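Local atomic coordinates of putative Chlorite dismutase TA0507 (Thermoplasma acidophilum, PDB entry 3DTZ), a protein that probably binds heme and may act as an oxidoreductase, although its own function is unproven. Residues T184-I189 with E193-Y198. Sequence-based numbering, arbitrary orientation.
Sequences TYSFGI and EFVVLY
With CG anti to the carbonyl carbon in both residues (chi1 -62° in F187), the two phenylalanines bring their rings together at the loop end of a hairpin. The edge of F187 is directed at the face of F194 in a T-shaped pair, the planes 81° apart, and the closest atoms are CZ of F187 and CZ of F194 at 3.6 Å. E193 lies over one face of the F187 ring: its CB makes a CH-pi contact 4.1 Å from the ring centroid, and its CG comes within 3.5 Å of F187 CE1. Replacing F187 by an alanine would probably open a gap over the E193 methylenes and leave the face of F194 without its aromatic mate.

This edge-to-face pair lies where the strands of a beta hairpin, 180-185 and 194-200 of the chain's antiparallel sheet, pass into the connecting loop. T184 and V195 form a hydrogen-bonded pair, with V195 N donating to T184 O at 3.0 Å, and Y185 and F194 the adjacent non-hydrogen-bonded one. Beyond them, S186 N donates a hydrogen bond to E193 O at 2.7 Å. E193 and F194 together face M145 of strand 139-147 as a classic beta bulge.

The O of V195 is gripped twice by T184, weakly by the backbone N at 3.1 Å and closely by the side chain. T184 OG1 sits between its own N and carbonyl carbon (chi1 77°), which sets it 2.6 Å from V195 O, in the carbonyl plane on a lone pair; S114 OG is a further partner of this hydroxyl. Past the F187 rim, E193 OE1 is hydrogen-bonded to Y152 OH and K147 N, while OE2 makes a salt bridge to NE of R214 of a neighbouring subunit.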
loop_
_atom_site.group_PDB
_atom_site.type_symbol
_atom_site.label_atom_id
_atom_site.label_comp_id
_atom_site.label_asym_id
_atom_site.label_seq_id
_atom_site.Cartn_x
_atom_site.Cartn_y
_atom_site.Cartn_z
ATOM N N THR D 184 14.191 21.882 -0.926
ATOM C CA THR D 184 14.885 21.322 0.219
ATOM C C THR D 184 15.370 19.934 -0.195
ATOM O O THR D 184 14.736 19.279 -1.056
ATOM C CB THR D 184 13.987 21.228 1.496
ATOM O OG1 THR D 184 13.074 20.114 1.392
ATOM C CG2 THR D 184 13.228 22.552 1.771
ATOM N N TYR D 185 16.473 19.507 0.402
ATOM C CA TYR D 185 17.060 18.220 0.034
ATOM C C TYR D 185 17.073 17.231 1.179
ATOM O O TYR D 185 17.223 17.600 2.345
ATOM C CB TYR D 185 18.430 18.361 -0.608
ATOM C CG TYR D 185 19.506 19.017 0.212
ATOM C CD1 TYR D 185 19.673 20.423 0.206
ATOM C CD2 TYR D 185 20.406 18.249 0.962
ATOM C CE1 TYR D 185 20.698 21.038 0.960
ATOM C CE2 TYR D 185 21.440 18.864 1.719
ATOM C CZ TYR D 185 21.583 20.242 1.703
ATOM O OH TYR D 185 22.608 20.823 2.454
ATOM N N SER D 186 16.910 15.969 0.824
ATOM C CA SER D 186 16.823 14.912 1.834
ATOM C C SER D 186 17.543 13.631 1.377
ATOM O O SER D 186 17.259 12.564 1.905
ATOM C CB SER D 186 15.354 14.650 2.222
ATOM O OG SER D 186 14.576 14.367 1.089
ATOM N N PHE D 187 18.485 13.740 0.431
ATOM C CA PHE D 187 19.358 12.588 0.060
ATOM C C PHE D 187 19.881 11.894 1.301
ATOM O O PHE D 187 20.370 12.551 2.220
ATOM C CB PHE D 187 20.577 13.010 -0.768
ATOM C CG PHE D 187 20.219 13.637 -2.070
ATOM C CD1 PHE D 187 19.993 12.836 -3.182
ATOM C CD2 PHE D 187 20.102 15.031 -2.182
ATOM C CE1 PHE D 187 19.653 13.399 -4.417
ATOM C CE2 PHE D 187 19.762 15.609 -3.412
ATOM C CZ PHE D 187 19.553 14.778 -4.535
ATOM N N GLY D 188 19.707 10.576 1.347
ATOM C CA GLY D 188 20.319 9.775 2.411
ATOM C C GLY D 188 19.615 9.839 3.762
ATOM O O GLY D 188 20.048 9.141 4.691
ATOM N N ILE D 189 18.556 10.640 3.878
ATOM C CA ILE D 189 17.903 10.871 5.178
ATOM C C ILE D 189 16.368 10.720 5.163
ATOM O O ILE D 189 15.708 10.864 6.192
ATOM C CB ILE D 189 18.321 12.216 5.838
ATOM C CG1 ILE D 189 17.834 13.425 5.022
ATOM C CG2 ILE D 189 19.871 12.264 6.078
ATOM C CD1 ILE D 189 17.946 14.797 5.789
ATOM N N GLU D 193 14.279 12.467 -2.522
ATOM C CA GLU D 193 15.483 13.275 -2.660
ATOM C C GLU D 193 15.268 14.720 -2.289
ATOM O O GLU D 193 16.171 15.353 -1.735
ATOM C CB GLU D 193 16.021 13.192 -4.091
ATOM C CG GLU D 193 16.536 11.785 -4.405
ATOM C CD GLU D 193 16.880 11.507 -5.868
ATOM O OE1 GLU D 193 16.466 12.259 -6.781
ATOM O OE2 GLU D 193 17.573 10.468 -6.098
ATOM N N PHE D 194 14.092 15.229 -2.633
ATOM C CA PHE D 194 13.706 16.614 -2.368
ATOM C C PHE D 194 12.350 16.715 -1.691
ATOM O O PHE D 194 11.470 15.884 -1.906
ATOM C CB PHE D 194 13.668 17.428 -3.669
ATOM C CG PHE D 194 14.964 17.386 -4.443
ATOM C CD1 PHE D 194 16.000 18.253 -4.112
ATOM C CD2 PHE D 194 15.149 16.478 -5.488
ATOM C CE1 PHE D 194 17.208 18.222 -4.802
ATOM C CE2 PHE D 194 16.380 16.436 -6.204
ATOM C CZ PHE D 194 17.402 17.340 -5.842
ATOM N N VAL D 195 12.179 17.746 -0.870
ATOM C CA VAL D 195 10.827 18.131 -0.479
ATOM C C VAL D 195 10.666 19.584 -0.950
ATOM O O VAL D 195 11.465 20.465 -0.574
ATOM C CB VAL D 195 10.560 17.976 1.020
ATOM C CG1 VAL D 195 9.073 18.330 1.326
ATOM C CG2 VAL D 195 10.882 16.539 1.509
ATOM N N VAL D 196 9.717 19.821 -1.853
ATOM C CA VAL D 196 9.586 21.181 -2.381
ATOM C C VAL D 196 8.392 21.833 -1.691
ATOM O O VAL D 196 7.330 21.197 -1.548
ATOM C CB VAL D 196 9.457 21.223 -3.912
ATOM C CG1 VAL D 196 9.761 22.586 -4.376
ATOM C CG2 VAL D 196 10.516 20.296 -4.567
ATOM N N LEU D 197 8.607 23.039 -1.179
ATOM C CA LEU D 197 7.588 23.761 -0.400
ATOM C C LEU D 197 7.249 25.086 -1.092
ATOM O O LEU D 197 8.148 25.790 -1.570
ATOM C CB LEU D 197 8.122 24.063 1.009
ATOM C CG LEU D 197 8.747 22.884 1.757
ATOM C CD1 LEU D 197 9.334 23.324 3.081
ATOM C CD2 LEU D 197 7.747 21.734 1.925
ATOM N N TYR D 198 5.968 25.459 -1.068
ATOM C CA TYR D 198 5.523 26.726 -1.661
ATOM C C TYR D 198 4.526 27.399 -0.745
ATOM O O TYR D 198 3.626 26.738 -0.246
ATOM C CB TYR D 198 4.827 26.509 -2.985
ATOM C CG TYR D 198 5.702 25.748 -3.932
ATOM C CD1 TYR D 198 6.643 26.430 -4.709
ATOM C CD2 TYR D 198 5.657 24.357 -3.976
ATOM C CE1 TYR D 198 7.481 25.739 -5.563
ATOM C CE2 TYR D 198 6.505 23.641 -4.837
ATOM C CZ TYR D 198 7.405 24.353 -5.620
ATOM O OH TYR D 198 8.274 23.690 -6.455
#